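Pyridoxine 4-oxidase (Mesorhizobium loti, PDB 4HA6) oxidises the 4-hydroxymethyl group of pyridoxine to the aldehyde pyridoxal with molecular oxygen, as an FAD-dependent member of the GMC oxidoreductase family. Local coordinates at residues A[60-65]-A[73-78]; A[66-71]-A[386-391]. One frame throughout, in Å; residues are numbered along the deposited sequence.

Contact 1 (A[60-65]-A[73-78]); sequences YRTEAQ and HHWARG. With FAD (flavin-adenine dinucleotide), chain B.
A two-stranded antiparallel ribbon, strands 60-61 and 74-75, brings residues 76-78 to the FAD. Tyr60 and Trp75 form its hydrogen-bonded pair: Trp75 N donates to Tyr60 O at 2.7 Å and Tyr60 N to Trp75 O. Beyond the non-hydrogen-bonded pair Arg61-His74, Thr62 N donates to His73 O, and Thr62 OG1 accepts from His73 N at 3.1 Å. With Thr62 CG2 anti to the carbonyl carbon (chi1 84° for OG1), that methyl sits over one face of the Trp75 indole, 3.7 Å from the centroid of its five-membered ring, a CH-pi contact. Arg77 CG meets the Tyr60 ring in plane at its edge, 3.5 Å from CE2; the Tyr60 hydroxyl bonds Glu255. The Arg77 chain then bends at chi2 and chi3, its NE bonds Ala76 O, and NH2 ends 3.2 Å from C8M of FAD. With an alanine in place of Arg77, the Tyr60 edge would probably keep only the beta carbon, and the flavin methyl and Ala76 O would lose the guanidinium beside them. Such a ribbon running into residues 76-78 of the FAD pocket belongs to the flavin-binding part of this GMC oxidoreductase.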
ATOM      1  N   TYR A  60      -3.347  -0.294  14.150  1.00 19.72           N
ATOM      2  CA  TYR A  60      -2.158   0.189  14.856  1.00 13.78           C
ATOM      3  C   TYR A  60      -2.295   1.673  15.149  1.00 19.01           C
ATOM      4  O   TYR A  60      -3.014   2.381  14.448  1.00 15.35           O
ATOM      5  CB  TYR A  60      -0.899  -0.001  14.000  1.00 10.13           C
ATOM      6  CG  TYR A  60      -0.641  -1.418  13.577  1.00 13.81           C
ATOM      7  CD1 TYR A  60       0.066  -2.290  14.408  1.00 11.36           C
ATOM      8  CD2 TYR A  60      -1.084  -1.890  12.341  1.00 14.06           C
ATOM      9  CE1 TYR A  60       0.311  -3.602  14.027  1.00 11.48           C
ATOM     10  CE2 TYR A  60      -0.827  -3.200  11.947  1.00 18.25           C
ATOM     11  CZ  TYR A  60      -0.134  -4.048  12.796  1.00 14.86           C
ATOM     12  OH  TYR A  60       0.118  -5.356  12.433  1.00 15.34           O
ATOM     13  N   ARG A  61      -1.578   2.149  16.160  1.00 13.74           N
ATOM     14  CA  ARG A  61      -1.595   3.562  16.503  1.00 14.63           C
ATOM     15  C   ARG A  61      -0.156   4.092  16.450  1.00 16.32           C
ATOM     16  O   ARG A  61       0.727   3.553  17.118  1.00  7.46           O
ATOM     17  CB  ARG A  61      -2.203   3.736  17.897  1.00 18.98           C
ATOM     18  CG  ARG A  61      -2.424   5.173  18.300  1.00 30.38           C
ATOM     19  CD  ARG A  61      -2.700   5.276  19.782  1.00 31.93           C
ATOM     20  NE  ARG A  61      -2.488   6.631  20.291  1.00 36.48           N
ATOM     21  CZ  ARG A  61      -1.303   7.123  20.653  1.00 48.75           C
ATOM     22  NH1 ARG A  61      -0.203   6.377  20.553  1.00 32.53           N
ATOM     23  NH2 ARG A  61      -1.214   8.368  21.113  1.00 44.91           N
ATOM     24  N   THR A  62       0.107   5.120  15.641  1.00 13.71           N
ATOM     25  CA  THR A  62       1.479   5.642  15.570  1.00 11.04           C
ATOM     26  C   THR A  62       1.787   6.505  16.788  1.00 14.47           C
ATOM     27  O   THR A  62       0.864   6.961  17.479  1.00  9.34           O
ATOM     28  CB  THR A  62       1.695   6.536  14.352  1.00  7.67           C
ATOM     29  OG1 THR A  62       1.265   7.859  14.667  1.00  6.24           O
ATOM     30  CG2 THR A  62       0.936   6.007  13.103  1.00  6.77           C
ATOM     31  N   GLU A  63       3.071   6.741  17.052  1.00  5.34           N
ATOM     32  CA  GLU A  63       3.455   7.799  17.989  1.00  4.21           C
ATOM     33  C   GLU A  63       2.859   9.148  17.569  1.00 10.58           C
ATOM     34  O   GLU A  63       2.524   9.348  16.399  1.00  8.10           O
ATOM     35  CB  GLU A  63       4.971   7.934  18.043  1.00  6.43           C
ATOM     36  CG  GLU A  63       5.697   6.671  18.543  1.00 13.97           C
ATOM     37  CD  GLU A  63       5.244   6.256  19.932  1.00 13.99           C
ATOM     38  OE1 GLU A  63       4.462   5.277  20.046  1.00 19.94           O
ATOM     39  OE2 GLU A  63       5.669   6.911  20.905  1.00 17.63           O
ATOM     40  N   ALA A  64       2.733  10.073  18.519  1.00  7.43           N
ATOM     41  CA  ALA A  64       2.406  11.467  18.199  1.00  9.38           C
ATOM     42  C   ALA A  64       3.389  12.021  17.163  1.00 12.90           C
ATOM     43  O   ALA A  64       4.586  11.794  17.289  1.00 14.73           O
ATOM     44  CB  ALA A  64       2.447  12.324  19.469  1.00 16.35           C
ATOM     45  N   GLN A  65       2.900  12.746  16.150  1.00 12.51           N
ATOM     46  CA  GLN A  65       3.801  13.301  15.120  1.00 10.58           C
ATOM     47  C   GLN A  65       3.965  14.815  15.191  1.00  8.20           C
ATOM     48  O   GLN A  65       3.020  15.555  14.891  1.00  7.54           O
ATOM     49  CB  GLN A  65       3.313  12.948  13.711  1.00  6.60           C
ATOM     50  CG  GLN A  65       3.293  11.470  13.415  1.00  7.69           C
ATOM     51  CD  GLN A  65       4.678  10.872  13.409  1.00  5.04           C
ATOM     52  OE1 GLN A  65       5.468  11.136  12.509  1.00  6.70           O
ATOM     53  NE2 GLN A  65       4.978  10.061  14.405  1.00 10.61           N
ATOM     54  N   HIS A  73      -1.707   8.796  14.725  1.00  6.94           N
ATOM     55  CA  HIS A  73      -2.515   8.362  13.604  1.00 10.85           C
ATOM     56  C   HIS A  73      -2.926   6.900  13.745  1.00 10.12           C
ATOM     57  O   HIS A  73      -2.199   6.094  14.329  1.00 11.56           O
ATOM     58  CB  HIS A  73      -1.719   8.538  12.312  1.00  7.92           C
ATOM     59  CG  HIS A  73      -1.359   9.958  12.015  1.00 10.07           C
ATOM     60  ND1 HIS A  73      -1.970  10.685  11.017  1.00  6.87           N
ATOM     61  CD2 HIS A  73      -0.447  10.787  12.577  1.00  6.48           C
ATOM     62  CE1 HIS A  73      -1.457  11.904  10.983  1.00  9.34           C
ATOM     63  NE2 HIS A  73      -0.526  11.990  11.917  1.00  6.69           N
ATOM     64  N   HIS A  74      -4.080   6.556  13.194  1.00  8.69           N
ATOM     65  CA  HIS A  74      -4.524   5.168  13.215  1.00 17.64           C
ATOM     66  C   HIS A  74      -4.189   4.503  11.893  1.00 14.75           C
ATOM     67  O   HIS A  74      -4.496   5.052  10.838  1.00 17.01           O
ATOM     68  CB  HIS A  74      -6.024   5.095  13.507  1.00 21.86           C
ATOM     69  CG  HIS A  74      -6.348   5.126  14.966  1.00 40.48           C
ATOM     70  ND1 HIS A  74      -6.763   4.008  15.662  1.00 41.04           N
ATOM     71  CD2 HIS A  74      -6.298   6.133  15.870  1.00 41.21           C
ATOM     72  CE1 HIS A  74      -6.961   4.328  16.926  1.00 57.90           C
ATOM     73  NE2 HIS A  74      -6.683   5.613  17.081  1.00 55.61           N
ATOM     74  N   TRP A  75      -3.543   3.340  11.948  1.00  9.84           N
ATOM     75  CA  TRP A  75      -3.153   2.612  10.737  1.00 11.34           C
ATOM     76  C   TRP A  75      -3.913   1.295  10.593  1.00 19.01           C
ATOM     77  O   TRP A  75      -3.544   0.283  11.191  1.00 18.68           O
ATOM     78  CB  TRP A  75      -1.646   2.329  10.737  1.00 10.20           C
ATOM     79  CG  TRP A  75      -0.785   3.511  10.295  1.00 11.05           C
ATOM     80  CD1 TRP A  75      -1.174   4.820  10.171  1.00  7.43           C
ATOM     81  CD2 TRP A  75       0.593   3.465   9.883  1.00  6.30           C
ATOM     82  NE1 TRP A  75      -0.117   5.590   9.727  1.00  7.87           N
ATOM     83  CE2 TRP A  75       0.979   4.780   9.544  1.00  9.89           C
ATOM     84  CE3 TRP A  75       1.540   2.436   9.778  1.00  8.51           C
ATOM     85  CZ2 TRP A  75       2.277   5.096   9.108  1.00  7.31           C
ATOM     86  CZ3 TRP A  75       2.827   2.748   9.348  1.00 12.70           C
ATOM     87  CH2 TRP A  75       3.183   4.067   9.017  1.00 11.64           C
ATOM     88  N   ALA A  76      -4.974   1.312   9.790  1.00 13.58           N
ATOM     89  CA  ALA A  76      -5.765   0.109   9.517  1.00 22.58           C
ATOM     90  C   ALA A  76      -4.936  -0.916   8.756  1.00 29.22           C
ATOM     91  O   ALA A  76      -4.224  -0.559   7.824  1.00 33.75           O
ATOM     92  CB  ALA A  76      -7.031   0.467   8.722  1.00 19.98           C
ATOM     93  N   ARG A  77      -5.019  -2.184   9.149  1.00 28.27           N
ATOM     94  CA  ARG A  77      -4.329  -3.247   8.420  1.00 18.74           C
ATOM     95  C   ARG A  77      -5.162  -4.531   8.394  1.00 30.63           C
ATOM     96  O   ARG A  77      -5.773  -4.902   9.400  1.00 28.24           O
ATOM     97  CB  ARG A  77      -2.956  -3.525   9.046  1.00 30.20           C
ATOM     98  CG  ARG A  77      -1.874  -2.484   8.729  1.00 25.61           C
ATOM     99  CD  ARG A  77      -1.410  -2.579   7.268  1.00 31.99           C
ATOM    100  NE  ARG A  77      -1.861  -1.445   6.453  1.00 20.31           N
ATOM    101  CZ  ARG A  77      -1.599  -1.309   5.156  1.00 18.87           C
ATOM    102  NH1 ARG A  77      -0.889  -2.233   4.522  1.00 19.66           N
ATOM    103  NH2 ARG A  77      -2.031  -0.246   4.489  1.00 21.91           N
ATOM    104  N   GLY A  78      -5.191  -5.209   7.249  1.00 23.77           N
ATOM    105  CA  GLY A  78      -5.922  -6.462   7.135  1.00 29.38           C
ATOM    106  C   GLY A  78      -5.380  -7.587   8.016  1.00 35.92           C
ATOM    107  O   GLY A  78      -4.172  -7.857   8.008  1.00 21.85           O
TER
HETATM  108  PA  FAD B 601      -0.809  -7.337   3.728  1.00  5.73           P
HETATM  109  O1A FAD B 601      -1.700  -7.454   2.499  1.00 11.80           O
HETATM  110  O2A FAD B 601      -1.186  -6.353   4.800  1.00 14.87           O
HETATM  111  O5B FAD B 601      -0.698  -8.819   4.369  1.00 10.88           O
HETATM  112  C5B FAD B 601      -0.152  -9.106   5.652  1.00  9.36           C
HETATM  113  C4B FAD B 601      -0.833 -10.392   6.097  1.00  7.48           C
HETATM  114  O4B FAD B 601      -0.014 -11.145   6.998  1.00  9.63           O
HETATM  115  C3B FAD B 601      -2.131 -10.090   6.833  1.00 14.77           C
HETATM  116  O3B FAD B 601      -3.121 -10.988   6.302  1.00  7.86           O
HETATM  117  C2B FAD B 601      -1.828 -10.396   8.298  1.00  9.88           C
HETATM  118  O2B FAD B 601      -3.001 -10.853   8.996  1.00 13.44           O
HETATM  119  C1B FAD B 601      -0.751 -11.471   8.192  1.00  9.52           C
HETATM  120  N9A FAD B 601       0.225 -11.509   9.322  1.00  6.29           N
HETATM  121  C8A FAD B 601       0.828 -10.451   9.907  1.00  7.45           C
HETATM  122  N7A FAD B 601       1.674 -10.869  10.887  1.00  6.62           N
HETATM  123  C5A FAD B 601       1.628 -12.222  10.939  1.00  8.04           C
HETATM  124  C6A FAD B 601       2.280 -13.290  11.741  1.00  9.04           C
HETATM  125  N6A FAD B 601       3.191 -12.985  12.719  1.00  5.51           N
HETATM  126  N1A FAD B 601       1.943 -14.582  11.464  1.00 12.05           N
HETATM  127  C2A FAD B 601       1.057 -14.897  10.495  1.00 11.02           C
HETATM  128  N3A FAD B 601       0.439 -13.967   9.733  1.00 10.89           N
HETATM  129  C4A FAD B 601       0.675 -12.635   9.900  1.00  7.67           C
HETATM  130  N1  FAD B 601      -3.279  -0.038  -2.198  1.00  3.53           N
HETATM  131  C2  FAD B 601      -3.586   0.253  -3.476  1.00  5.81           C
HETATM  132  O2  FAD B 601      -2.723   0.042  -4.358  1.00  5.95           O
HETATM  133  N3  FAD B 601      -4.769   0.787  -3.834  1.00  6.79           N
HETATM  134  C4  FAD B 601      -5.738   1.048  -2.940  1.00 17.18           C
HETATM  135  O4  FAD B 601      -6.834   1.560  -3.288  1.00 23.04           O
HETATM  136  C4X FAD B 601      -5.475   0.754  -1.513  1.00 13.55           C
HETATM  137  N5  FAD B 601      -6.385   1.000  -0.547  1.00 19.64           N
HETATM  138  C5X FAD B 601      -6.124   0.702   0.750  1.00 22.62           C
HETATM  139  C6  FAD B 601      -7.075   0.951   1.737  1.00 21.04           C
HETATM  140  C7  FAD B 601      -6.811   0.638   3.068  1.00 21.08           C
HETATM  141  C7M FAD B 601      -7.853   0.912   4.123  1.00 14.12           C
HETATM  142  C8  FAD B 601      -5.503   0.030   3.440  1.00 18.15           C
HETATM  143  C8M FAD B 601      -5.219  -0.300   4.881  1.00 13.74           C
HETATM  144  C9  FAD B 601      -4.545  -0.226   2.461  1.00  9.98           C
HETATM  145  C9A FAD B 601      -4.816   0.099   1.131  1.00 12.21           C
HETATM  146  N10 FAD B 601      -3.856  -0.151   0.135  1.00 10.91           N
HETATM  147  C10 FAD B 601      -4.158   0.170  -1.196  1.00  8.81           C
HETATM  148  C1' FAD B 601      -2.555  -0.732   0.491  1.00 10.97           C
HETATM  149  C2' FAD B 601      -2.434  -2.197   0.103  1.00 10.50           C
HETATM  150  O2' FAD B 601      -3.619  -2.911   0.490  1.00 13.30           O
HETATM  151  C3' FAD B 601      -1.210  -2.751   0.834  1.00  9.79           C
HETATM  152  O3' FAD B 601      -0.090  -1.894   0.557  1.00  5.53           O
HETATM  153  C4' FAD B 601      -0.899  -4.174   0.404  1.00 10.95           C
HETATM  154  O4' FAD B 601      -2.068  -4.977   0.643  1.00 14.26           O
HETATM  155  C5' FAD B 601       0.314  -4.734   1.155  1.00  6.90           C
HETATM  156  O5' FAD B 601       0.287  -6.155   1.045  1.00 11.88           O
HETATM  157  P   FAD B 601       1.352  -7.032   1.857  1.00 12.17           P
HETATM  158  O1P FAD B 601       1.396  -8.452   1.307  1.00  8.76           O
HETATM  159  O2P FAD B 601       2.644  -6.253   1.998  1.00  5.02           O
HETATM  160  O3P FAD B 601       0.716  -7.045   3.329  1.00  7.05           O

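Contact 2 (A[66-71]-A[386-391]); sequences AGTAGR and PAYLQT
The loop that joins strands 60-61 and 74-75 meets the loop between strand 383-385 and helix 392-409, loop against loop, with Gly67 and Thr68 facing Tyr388 and Leu389. Each partner is folded by its own beta turn: type I' from Thr68 to Arg71, closed by Arg71 N to Thr68 O at 2.9 Å, and type II from Ala387 to Gln390, whose closing bond is weak. Gly67 CA comes 3.5 Å from Tyr388 O in a CA-H...O contact, with an angle of 150° at the hydrogen. A beta carbon at Gly67 would run into that same carbonyl oxygen, so the close approach depends on the missing side chain. One water lies between the two backbones and a side chain: it accepts from Gly67 N at 3.1 Å and lies 2.7 Å from Tyr388 O and 2.8 Å from Gln390 OE1. The Gln390 chain turns at chi2 (63°), which brings its amide back towards this water.

The apolar half is carried by Thr68 CG2, which touches Tyr388 CB at 3.5 Å and Leu389 CD2 at 4.1 Å. That methyl is anti to the Thr68 carbonyl carbon, while OG1 bonds His73 NE2. Leu389 CD2 also packs on Gly67 O, 3.5 Å away. Within its own loop, Tyr388 carries Pro386 CB over the centre of one ring face, and its hydroxyl bonds Asp291.

Thr68 and Leu389 both pack on Val441 of strand 441-443, and Tyr388 and Leu389 touch Leu293 of strand 293-302. At the C-terminal end of the segment, Thr391 is the N-cap of helix 392-409, its OG1 bonding Asp394 N.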
ATOM      1  N   ALA A  66       5.172  15.261  15.539  1.00  4.64           N
ATOM      2  CA  ALA A  66       5.500  16.683  15.646  1.00 13.68           C
ATOM      3  C   ALA A  66       5.219  17.438  14.345  1.00  7.43           C
ATOM      4  O   ALA A  66       4.837  18.622  14.360  1.00  9.37           O
ATOM      5  CB  ALA A  66       6.965  16.852  16.049  1.00 21.21           C
ATOM      6  N   GLY A  67       5.401  16.752  13.223  1.00  8.08           N
ATOM      7  CA  GLY A  67       5.163  17.358  11.921  1.00  6.48           C
ATOM      8  C   GLY A  67       3.693  17.400  11.529  1.00 12.02           C
ATOM      9  O   GLY A  67       3.342  18.050  10.539  1.00  9.18           O
ATOM     10  N   THR A  68       2.828  16.706  12.275  1.00  4.39           N
ATOM     11  CA  THR A  68       1.386  16.813  12.010  1.00  7.05           C
ATOM     12  C   THR A  68       0.652  17.285  13.256  1.00  9.23           C
ATOM     13  O   THR A  68      -0.286  16.625  13.722  1.00  7.01           O
ATOM     14  CB  THR A  68       0.752  15.482  11.501  1.00  7.38           C
ATOM     15  OG1 THR A  68       0.617  14.561  12.594  1.00 11.16           O
ATOM     16  CG2 THR A  68       1.604  14.858  10.403  1.00  7.36           C
ATOM     17  N   ALA A  69       1.101  18.426  13.783  1.00 10.75           N
ATOM     18  CA  ALA A  69       0.480  19.089  14.929  1.00 11.14           C
ATOM     19  C   ALA A  69       0.385  18.185  16.153  1.00 13.93           C
ATOM     20  O   ALA A  69      -0.572  18.275  16.926  1.00  8.61           O
ATOM     21  CB  ALA A  69      -0.906  19.630  14.554  1.00 13.26           C
ATOM     22  N   GLY A  70       1.377  17.317  16.333  1.00  7.85           N
ATOM     23  CA  GLY A  70       1.372  16.394  17.457  1.00  6.74           C
ATOM     24  C   GLY A  70       0.316  15.298  17.401  1.00 16.64           C
ATOM     25  O   GLY A  70       0.136  14.568  18.384  1.00 12.20           O
ATOM     26  N   ARG A  71      -0.374  15.164  16.264  1.00 10.26           N
ATOM     27  CA  ARG A  71      -1.397  14.123  16.114  1.00 12.10           C
ATOM     28  C   ARG A  71      -0.789  12.722  15.996  1.00 15.92           C
ATOM     29  O   ARG A  71       0.233  12.524  15.332  1.00 11.18           O
ATOM     30  CB  ARG A  71      -2.303  14.416  14.908  1.00  9.67           C
ATOM     31  CG  ARG A  71      -3.007  15.775  14.989  1.00 13.86           C
ATOM     32  CD  ARG A  71      -3.539  16.258  13.633  1.00  9.10           C
ATOM     33  NE  ARG A  71      -4.342  15.231  12.975  1.00 10.75           N
ATOM     34  CZ  ARG A  71      -4.170  14.839  11.715  1.00 11.26           C
ATOM     35  NH1 ARG A  71      -3.233  15.410  10.963  1.00  8.26           N
ATOM     36  NH2 ARG A  71      -4.936  13.883  11.203  1.00  5.86           N
ATOM     37  N   PRO A 386       6.209   7.261  11.799  1.00  3.33           N
ATOM     38  CA  PRO A 386       6.328   7.496  10.362  1.00  3.06           C
ATOM     39  C   PRO A 386       7.129   8.764  10.032  1.00  8.59           C
ATOM     40  O   PRO A 386       7.455   8.933   8.861  1.00  6.84           O
ATOM     41  CB  PRO A 386       4.867   7.654   9.901  1.00  5.10           C
ATOM     42  CG  PRO A 386       4.099   8.003  11.152  1.00  6.18           C
ATOM     43  CD  PRO A 386       4.810   7.295  12.259  1.00  6.34           C
ATOM     44  N   ALA A 387       7.425   9.612  11.024  1.00  3.68           N
ATOM     45  CA  ALA A 387       8.155  10.879  10.806  1.00  6.33           C
ATOM     46  C   ALA A 387       7.482  11.750   9.750  1.00 10.00           C
ATOM     47  O   ALA A 387       8.146  12.319   8.877  1.00  5.52           O
ATOM     48  CB  ALA A 387       9.613  10.620  10.425  1.00  8.44           C
ATOM     49  N   TYR A 388       6.160  11.861   9.837  1.00  5.55           N
ATOM     50  CA  TYR A 388       5.405  12.595   8.826  1.00  6.41           C
ATOM     51  C   TYR A 388       5.859  14.056   8.757  1.00  9.94           C
ATOM     52  O   TYR A 388       6.087  14.699   9.792  1.00  7.26           O
ATOM     53  CB  TYR A 388       3.905  12.545   9.128  1.00  4.48           C
ATOM     54  CG  TYR A 388       3.175  11.248   8.837  1.00  6.58           C
ATOM     55  CD1 TYR A 388       2.171  10.809   9.694  1.00  4.77           C
ATOM     56  CD2 TYR A 388       3.434  10.492   7.687  1.00  5.67           C
ATOM     57  CE1 TYR A 388       1.457   9.659   9.444  1.00 11.93           C
ATOM     58  CE2 TYR A 388       2.712   9.312   7.425  1.00  3.11           C
ATOM     59  CZ  TYR A 388       1.727   8.909   8.321  1.00  4.03           C
ATOM     60  OH  TYR A 388       0.981   7.765   8.125  1.00  5.09           O
ATOM     61  N   LEU A 389       5.980  14.571   7.535  1.00  5.47           N
ATOM     62  CA  LEU A 389       6.318  15.981   7.294  1.00  7.09           C
ATOM     63  C   LEU A 389       7.568  16.478   8.025  1.00 12.07           C
ATOM     64  O   LEU A 389       7.575  17.604   8.531  1.00  9.25           O
ATOM     65  CB  LEU A 389       5.131  16.880   7.659  1.00  5.20           C
ATOM     66  CG  LEU A 389       4.071  17.157   6.579  1.00 22.22           C
ATOM     67  CD1 LEU A 389       4.120  16.148   5.430  1.00 17.04           C
ATOM     68  CD2 LEU A 389       2.670  17.236   7.185  1.00  4.48           C
ATOM     69  N   GLN A 390       8.624  15.670   8.075  1.00  6.38           N
ATOM     70  CA  GLN A 390       9.794  16.086   8.850  1.00 15.21           C
ATOM     71  C   GLN A 390      10.844  16.829   8.004  1.00 17.39           C
ATOM     72  O   GLN A 390      11.739  17.488   8.535  1.00 26.06           O
ATOM     73  CB  GLN A 390      10.403  14.894   9.592  1.00 16.05           C
ATOM     74  CG  GLN A 390      10.896  15.222  11.018  1.00 32.77           C
ATOM     75  CD  GLN A 390       9.771  15.661  11.962  1.00 16.75           C
ATOM     76  OE1 GLN A 390       9.094  14.832  12.567  1.00 26.47           O
ATOM     77  NE2 GLN A 390       9.572  16.971  12.088  1.00 39.26           N
ATOM     78  N   THR A 391      10.732  16.728   6.688  1.00  4.49           N
ATOM     79  CA  THR A 391      11.697  17.373   5.820  1.00  9.59           C
ATOM     80  C   THR A 391      11.124  18.669   5.261  1.00  7.93           C
ATOM     81  O   THR A 391       9.897  18.830   5.157  1.00  6.43           O
ATOM     82  CB  THR A 391      12.110  16.445   4.662  1.00 11.10           C
ATOM     83  OG1 THR A 391      10.956  16.125   3.853  1.00  5.03           O
ATOM     84  CG2 THR A 391      12.732  15.165   5.216  1.00  7.43           C
TER
HETATM   85  O   HOH W   1       6.476  13.945  12.332  1.00  7.90           O

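Contacts 1 and 2 share one hairpin, their centres 13 Å apart: its strands make contact 1, and its connecting loop makes one half of contact 2, set against the 386-391 loop. Gln65 connects them, with its N 2.8 Å from Arg71 O and its OE1 2.9 Å from Tyr388 N, both probable hydrogen bonds. The Tyr388 ring also meets His73 edge-to-face, and its OH lies 2.9 Å from Trp75 NE1. Contact 1 runs into the cofactor pocket, where the Arg77 side chain comes within about 8 Å of the bound pyridoxamine (nearest atoms); contact 2 lies away from the annotated sites, the Tyr388 side chain about 10 Å from that ligand (nearest atoms).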